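Local coordinates for chitinase A (Cycas revoluta, PDB 4MNK), which probably hydrolyses chitin as a class V enzyme of glycosyl hydrolase family 18, and is bound here to N-acetylglucosamine sugars, at residues 8-13 / 56-61; 120-125 / 129-134. All coordinates share one frame; numbering follows the deposited sequence.

Overall arrangement
Both contacts belong to the TIM barrel of a family 18 glycosyl hydrolase, and each joins the C-terminal end of a barrel strand, or the loop beyond it, to a helix of the outer layer. They share no element: contact 1 brings strand 5-11 against helix 52-63, whereas contact 2 lies between the loop after strand 114-119 and the helix 125-149 that this loop leads into. Their centres are about 28 Å apart. Contact 1 is buried and purely apolar, one aromatic pair, while contact 2 mixes a buried proline-phenylalanine pair with an exposed polar pair. In each, the inner segment also reaches the bound sugars, through Tyr13 and Glu120 respectively.

Contact 1 (8-13 / 56-61). With NAG (2-acetamido-2-deoxy-beta-D-glucopyranose), chain B.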
loop_
_atom_site.group_PDB
_atom_site.type_symbol
_atom_site.label_atom_id
_atom_site.label_comp_id
_atom_site.label_asym_id
_atom_site.label_seq_id
_atom_site.Cartn_x
_atom_site.Cartn_y
_atom_site.Cartn_z
ATOM N N GLY A 8 -7.884 -3.248 1.486
ATOM C CA GLY A 8 -8.013 -2.142 0.542
ATOM C C GLY A 8 -7.737 -0.807 1.198
ATOM O O GLY A 8 -8.146 -0.576 2.337
ATOM N N PHE A 9 -7.046 0.069 0.473
ATOM C CA PHE A 9 -6.766 1.425 0.937
ATOM C C PHE A 9 -7.671 2.428 0.243
ATOM O O PHE A 9 -7.740 2.456 -0.990
ATOM C CB PHE A 9 -5.314 1.799 0.638
ATOM C CG PHE A 9 -4.321 1.200 1.586
ATOM C CD1 PHE A 9 -3.886 -0.112 1.423
ATOM C CD2 PHE A 9 -3.804 1.951 2.637
ATOM C CE1 PHE A 9 -2.965 -0.672 2.301
ATOM C CE2 PHE A 9 -2.877 1.401 3.518
ATOM C CZ PHE A 9 -2.458 0.085 3.346
ATOM N N TRP A 10 -8.354 3.253 1.037
ATOM C CA TRP A 10 -9.160 4.355 0.515
ATOM C C TRP A 10 -8.503 5.680 0.871
ATOM O O TRP A 10 -8.352 5.992 2.054
ATOM C CB TRP A 10 -10.585 4.321 1.071
ATOM C CG TRP A 10 -11.420 5.453 0.536
ATOM C CD1 TRP A 10 -12.010 5.518 -0.692
ATOM C CD2 TRP A 10 -11.722 6.695 1.195
ATOM N NE1 TRP A 10 -12.672 6.714 -0.835
ATOM C CE2 TRP A 10 -12.511 7.457 0.304
ATOM C CE3 TRP A 10 -11.407 7.235 2.451
ATOM C CZ2 TRP A 10 -12.994 8.732 0.628
ATOM C CZ3 TRP A 10 -11.888 8.503 2.772
ATOM C CH2 TRP A 10 -12.675 9.234 1.863
ATOM N N PRO A 11 -8.118 6.469 -0.147
ATOM C CA PRO A 11 -7.483 7.746 0.134
ATOM C C PRO A 11 -8.503 8.877 0.237
ATOM O O PRO A 11 -9.361 9.036 -0.641
ATOM C CB PRO A 11 -6.561 7.937 -1.065
ATOM C CG PRO A 11 -7.275 7.258 -2.196
ATOM C CD PRO A 11 -8.194 6.209 -1.597
ATOM N N ALA A 12 -8.400 9.656 1.309
ATOM C CA ALA A 12 -9.346 10.737 1.584
ATOM C C ALA A 12 -9.450 11.792 0.475
ATOM O O ALA A 12 -10.493 12.428 0.333
ATOM C CB ALA A 12 -9.034 11.386 2.921
ATOM N N TYR A 13 -8.389 11.954 -0.317
ATOM C CA TYR A 13 -8.385 12.933 -1.415
ATOM C C TYR A 13 -9.492 12.666 -2.436
ATOM O O TYR A 13 -9.906 13.573 -3.158
ATOM C CB TYR A 13 -7.011 12.999 -2.119
ATOM C CG TYR A 13 -6.716 11.860 -3.091
ATOM C CD1 TYR A 13 -7.387 11.761 -4.313
ATOM C CD2 TYR A 13 -5.751 10.896 -2.797
ATOM C CE1 TYR A 13 -7.129 10.724 -5.200
ATOM C CE2 TYR A 13 -5.477 9.856 -3.685
ATOM C CZ TYR A 13 -6.174 9.775 -4.883
ATOM O OH TYR A 13 -5.925 8.752 -5.772
ATOM N N GLU A 56 -14.885 10.119 10.655
ATOM C CA GLU A 56 -15.845 9.510 11.569
ATOM C C GLU A 56 -16.826 8.590 10.843
ATOM O O GLU A 56 -17.140 7.500 11.325
ATOM C CB GLU A 56 -16.618 10.589 12.331
ATOM C CG GLU A 56 -17.684 10.014 13.255
ATOM C CD GLU A 56 -18.624 11.048 13.847
ATOM O OE1 GLU A 56 -19.481 10.634 14.651
ATOM O OE2 GLU A 56 -18.522 12.249 13.522
ATOM N N ASP A 57 -17.307 9.031 9.685
ATOM C CA ASP A 57 -18.339 8.295 8.962
ATOM C C ASP A 57 -17.802 7.089 8.200
ATOM O O ASP A 57 -18.568 6.205 7.826
ATOM C CB ASP A 57 -19.084 9.218 7.992
ATOM C CG ASP A 57 -20.011 10.200 8.691
ATOM O OD1 ASP A 57 -20.200 10.111 9.926
ATOM O OD2 ASP A 57 -20.562 11.067 7.983
ATOM N N PHE A 58 -16.489 7.059 7.975
ATOM C CA PHE A 58 -15.859 6.024 7.151
ATOM C C PHE A 58 -16.244 4.610 7.584
ATOM O O PHE A 58 -16.720 3.814 6.772
ATOM C CB PHE A 58 -14.335 6.191 7.160
ATOM C CG PHE A 58 -13.604 5.181 6.313
ATOM C CD1 PHE A 58 -13.492 5.360 4.937
ATOM C CD2 PHE A 58 -13.014 4.060 6.893
ATOM C CE1 PHE A 58 -12.815 4.438 4.150
ATOM C CE2 PHE A 58 -12.334 3.129 6.111
ATOM C CZ PHE A 58 -12.232 3.321 4.737
ATOM N N THR A 59 -16.031 4.297 8.859
ATOM C CA THR A 59 -16.211 2.925 9.330
ATOM C C THR A 59 -17.683 2.478 9.344
ATOM O O THR A 59 -17.997 1.431 8.775
ATOM C CB THR A 59 -15.472 2.666 10.666
ATOM O OG1 THR A 59 -14.077 2.954 10.487
ATOM C CG2 THR A 59 -15.633 1.221 11.108
ATOM N N PRO A 60 -18.593 3.274 9.954
ATOM C CA PRO A 60 -20.009 2.903 9.850
ATOM C C PRO A 60 -20.488 2.758 8.401
ATOM O O PRO A 60 -21.277 1.862 8.105
ATOM C CB PRO A 60 -20.733 4.058 10.551
ATOM C CG PRO A 60 -19.726 4.602 11.499
ATOM C CD PRO A 60 -18.406 4.463 10.808
ATOM N N THR A 61 -19.993 3.611 7.505
ATOM C CA THR A 61 -20.395 3.547 6.101
ATOM C C THR A 61 -19.964 2.243 5.433
ATOM O O THR A 61 -20.794 1.547 4.842
ATOM C CB THR A 61 -19.881 4.757 5.294
ATOM O OG1 THR A 61 -20.577 5.929 5.722
ATOM C CG2 THR A 61 -20.115 4.571 3.797
HETATM C C1 NAG B . -2.562 12.704 -4.022
HETATM C C2 NAG B . -2.347 14.149 -3.566
HETATM C C3 NAG B . -3.587 15.012 -3.810
HETATM C C4 NAG B . -4.180 14.799 -5.203
HETATM C C5 NAG B . -4.299 13.307 -5.529
HETATM C C6 NAG B . -4.795 13.057 -6.953
HETATM C C7 NAG B . -0.729 14.304 -1.728
HETATM C C8 NAG B . -0.544 14.342 -0.240
HETATM N N2 NAG B . -1.987 14.197 -2.159
HETATM O O3 NAG B . -3.245 16.371 -3.651
HETATM O O4 NAG B . -5.450 15.412 -5.259
HETATM O O5 NAG B . -3.045 12.675 -5.353
HETATM O O6 NAG B . -3.786 13.369 -7.889
HETATM O O7 NAG B . 0.252 14.367 -2.473
#
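Trp10 and Phe58 make the whole of this contact, an apolar meeting of two buried aromatic side chains that reach toward each other. CE1 of Phe58 comes closest, 3.6 Å from CE3 of Trp10. CE1 also touches the root of the indole, lying 3.8 Å from Trp10 CB. The six-membered ring of Trp10 and the Phe58 ring have centroids 5.5 Å apart and planes inclined at 31°, and the side chains pass alongside each other, running opposite ways. Trp10 holds its CG anti to the backbone N (chi1 -180°), which swings the indole out from the strand to the helix. The backbone N of Ala12 sits 3.9 Å above the indole plane, near its rim.

Polar bonds are made on each side of the contact rather than across it. Trp10 NE1 gives its hydrogen to Phe18 O. In the helix, which is kinked at Pro60, Asp57 O takes two donors of Thr61: the backbone N, and OG1 at 2.9 Å from Asp57 O, well above the carbonyl plane.

Tyr13, one of the residues lining the glycan pocket, contributes the sugar contact of segment 8-13. One face of its ring packs on the NAG of chain B, whose C5 lies 3.6 Å above the ring centre, the aromatic platform arrangement familiar from carbohydrate sites. NAG C6 extends the touch, 3.7 Å from Tyr13 CE1.

Strand 5-11 runs parallel to strands 30-36 and 324-328 in the barrel wall. Phe9 points away from the helix to meet Tyr32 and Phe326 on those two strands, while Trp10 faces outward to helix 52-63, where Phe58 also rests on Phe112 and Thr59 bonds to Thr71 of strand 70-77.

Contact 2 (120-125 / 129-134); sequences EYPEPQ and ENFVKL. With NAG (2-acetamido-2-deoxy-beta-D-glucopyranose), chain C.
Gln125 O accepts the backbone N of Glu129 at 2.9 Å, a nearly straight bond (168° at the hydrogen) within the first turn of helix 125-149, just after the N-cap residue Pro124. The two side chains cross at about a right angle, their amide and carboxylate planes 67° apart, and Gln125 NE2 gives Glu129 OE2 a weak bond of 3.4 Å. The bend at chi2 of Gln125 (58°) brings the amide back over the turn, while its OE1 bonds to Thr173.

Deeper in, Pro122, centre of an inverse gamma turn, lays CB 3.6 Å from CD1 of Phe131.

Glu120, at the other end of the loop, lines the glycan pocket and ends the family 18 DxDxE motif, consistent with the acid position of relatives. O1 of the chain C NAG lies 2.9 Å from Glu120 OE1 and about as near OE2, in weak contacts, with Asp118 and Tyr192 also bonded to this sugar. With an alanine here, O1 would probably lose both carboxylate contacts and a gap would open beside Met190.

The loop leads from strand 114-119 to helix 125-149, whose Phe131 meets Tyr119 edge-to-face and touches Asn90 of helix 80-90, while Leu134 packs on helix 93-110.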
loop_
_atom_site.group_PDB
_atom_site.type_symbol
_atom_site.label_atom_id
_atom_site.label_comp_id
_atom_site.label_asym_id
_atom_site.label_seq_id
_atom_site.Cartn_x
_atom_site.Cartn_y
_atom_site.Cartn_z
ATOM N N GLU A 120 8.111 6.061 4.496
ATOM C CA GLU A 120 8.895 5.684 3.327
ATOM C C GLU A 120 10.143 6.565 3.210
ATOM O O GLU A 120 10.085 7.627 2.597
ATOM C CB GLU A 120 8.018 5.759 2.067
ATOM C CG GLU A 120 6.810 4.818 2.129
ATOM C CD GLU A 120 5.828 4.973 0.977
ATOM O OE1 GLU A 120 6.237 5.356 -0.138
ATOM O OE2 GLU A 120 4.633 4.682 1.184
ATOM N N TYR A 121 11.279 6.146 3.778
ATOM C CA TYR A 121 11.481 4.850 4.441
ATOM C C TYR A 121 12.352 5.042 5.685
ATOM O O TYR A 121 13.057 6.051 5.790
ATOM C CB TYR A 121 12.177 3.866 3.489
ATOM C CG TYR A 121 11.422 3.636 2.205
ATOM C CD1 TYR A 121 10.444 2.647 2.115
ATOM C CD2 TYR A 121 11.674 4.424 1.084
ATOM C CE1 TYR A 121 9.739 2.445 0.932
ATOM C CE2 TYR A 121 10.975 4.236 -0.095
ATOM C CZ TYR A 121 10.013 3.248 -0.165
ATOM O OH TYR A 121 9.328 3.067 -1.342
ATOM N N PRO A 122 12.312 4.080 6.631
ATOM C CA PRO A 122 13.178 4.144 7.813
ATOM C C PRO A 122 14.631 3.789 7.481
ATOM O O PRO A 122 15.136 2.734 7.878
ATOM C CB PRO A 122 12.552 3.122 8.765
ATOM C CG PRO A 122 11.857 2.152 7.868
ATOM C CD PRO A 122 11.351 2.962 6.715
ATOM N N GLU A 123 15.282 4.687 6.746
ATOM C CA GLU A 123 16.680 4.543 6.360
ATOM C C GLU A 123 17.315 5.936 6.363
ATOM O O GLU A 123 16.618 6.923 6.130
ATOM C CB GLU A 123 16.805 3.854 4.990
ATOM C CG GLU A 123 16.126 4.565 3.814
ATOM C CD GLU A 123 16.988 5.653 3.191
ATOM O OE1 GLU A 123 18.222 5.632 3.387
ATOM O OE2 GLU A 123 16.425 6.530 2.499
ATOM N N PRO A 124 18.635 6.029 6.626
ATOM C CA PRO A 124 19.617 4.969 6.889
ATOM C C PRO A 124 19.520 4.362 8.298
ATOM O O PRO A 124 18.477 4.471 8.948
ATOM C CB PRO A 124 20.957 5.681 6.675
ATOM C CG PRO A 124 20.680 7.091 7.000
ATOM C CD PRO A 124 19.277 7.355 6.543
ATOM N N GLN A 125 20.597 3.723 8.756
ATOM C CA GLN A 125 20.570 2.950 10.003
ATOM C C GLN A 125 20.011 3.717 11.206
ATOM O O GLN A 125 19.208 3.172 11.966
ATOM C CB GLN A 125 21.955 2.368 10.320
ATOM C CG GLN A 125 22.005 1.440 11.538
ATOM C CD GLN A 125 21.068 0.240 11.435
ATOM O OE1 GLN A 125 20.891 -0.343 10.363
ATOM N NE2 GLN A 125 20.475 -0.141 12.561
ATOM N N GLU A 129 16.863 2.604 13.567
ATOM C CA GLU A 129 17.032 2.499 15.017
ATOM C C GLU A 129 15.989 3.313 15.777
ATOM O O GLU A 129 15.408 2.840 16.755
ATOM C CB GLU A 129 18.441 2.937 15.427
ATOM C CG GLU A 129 19.534 1.942 15.065
ATOM C CD GLU A 129 20.941 2.505 15.212
ATOM O OE1 GLU A 129 21.097 3.690 15.583
ATOM O OE2 GLU A 129 21.902 1.752 14.945
ATOM N N ASN A 130 15.746 4.538 15.318
ATOM C CA ASN A 130 14.774 5.402 15.976
ATOM C C ASN A 130 13.329 4.984 15.708
ATOM O O ASN A 130 12.462 5.150 16.568
ATOM C CB ASN A 130 15.013 6.867 15.611
ATOM C CG ASN A 130 16.305 7.418 16.203
ATOM O OD1 ASN A 130 16.928 6.799 17.072
ATOM N ND2 ASN A 130 16.706 8.594 15.740
ATOM N N PHE A 131 13.078 4.439 14.518
ATOM C CA PHE A 131 11.762 3.892 14.174
ATOM C C PHE A 131 11.439 2.686 15.056
ATOM O O PHE A 131 10.305 2.535 15.510
ATOM C CB PHE A 131 11.716 3.524 12.686
ATOM C CG PHE A 131 10.336 3.197 12.159
ATOM C CD1 PHE A 131 10.169 2.144 11.268
ATOM C CD2 PHE A 131 9.216 3.946 12.523
ATOM C CE1 PHE A 131 8.912 1.832 10.747
ATOM C CE2 PHE A 131 7.951 3.636 12.009
ATOM C CZ PHE A 131 7.805 2.578 11.119
ATOM N N VAL A 132 12.446 1.850 15.310
ATOM C CA VAL A 132 12.331 0.739 16.261
ATOM C C VAL A 132 11.841 1.229 17.632
ATOM O O VAL A 132 10.959 0.612 18.231
ATOM C CB VAL A 132 13.675 -0.044 16.379
ATOM C CG1 VAL A 132 13.752 -0.861 17.670
ATOM C CG2 VAL A 132 13.878 -0.938 15.163
ATOM N N LYS A 133 12.400 2.341 18.114
ATOM C CA LYS A 133 11.979 2.929 19.390
ATOM C C LYS A 133 10.500 3.309 19.353
ATOM O O LYS A 133 9.747 2.957 20.255
ATOM C CB LYS A 133 12.829 4.152 19.746
ATOM C CG LYS A 133 14.307 3.864 19.978
ATOM C CD LYS A 133 15.074 5.147 20.267
ATOM C CE LYS A 133 16.575 4.939 20.172
ATOM N NZ LYS A 133 17.316 6.208 20.421
ATOM N N LEU A 134 10.088 4.013 18.299
ATOM C CA LEU A 134 8.690 4.424 18.149
ATOM C C LEU A 134 7.742 3.229 18.155
ATOM O O LEU A 134 6.760 3.207 18.900
ATOM C CB LEU A 134 8.483 5.239 16.866
ATOM C CG LEU A 134 7.062 5.781 16.655
ATOM C CD1 LEU A 134 6.837 7.047 17.480
ATOM C CD2 LEU A 134 6.784 6.036 15.177
HETATM C C1 NAG C . 3.112 4.202 -2.251
HETATM C C2 NAG C . 2.250 4.917 -1.201
HETATM C C3 NAG C . 1.043 5.608 -1.839
HETATM C C4 NAG C . 1.381 6.354 -3.133
HETATM C C5 NAG C . 2.239 5.469 -4.046
HETATM C C6 NAG C . 2.644 6.153 -5.353
HETATM C C7 NAG C . 1.138 2.867 -0.315
HETATM C C8 NAG C . 0.757 2.124 0.932
HETATM N N2 NAG C . 1.792 4.024 -0.138
HETATM O O1 NAG C . 4.321 3.779 -1.663
HETATM O O3 NAG C . 0.451 6.488 -0.904
HETATM O O4 NAG C . 0.171 6.688 -3.779
HETATM O O5 NAG C . 3.396 5.063 -3.341
HETATM O O6 NAG C . 3.425 7.298 -5.092
HETATM O O7 NAG C . 0.847 2.393 -1.416
#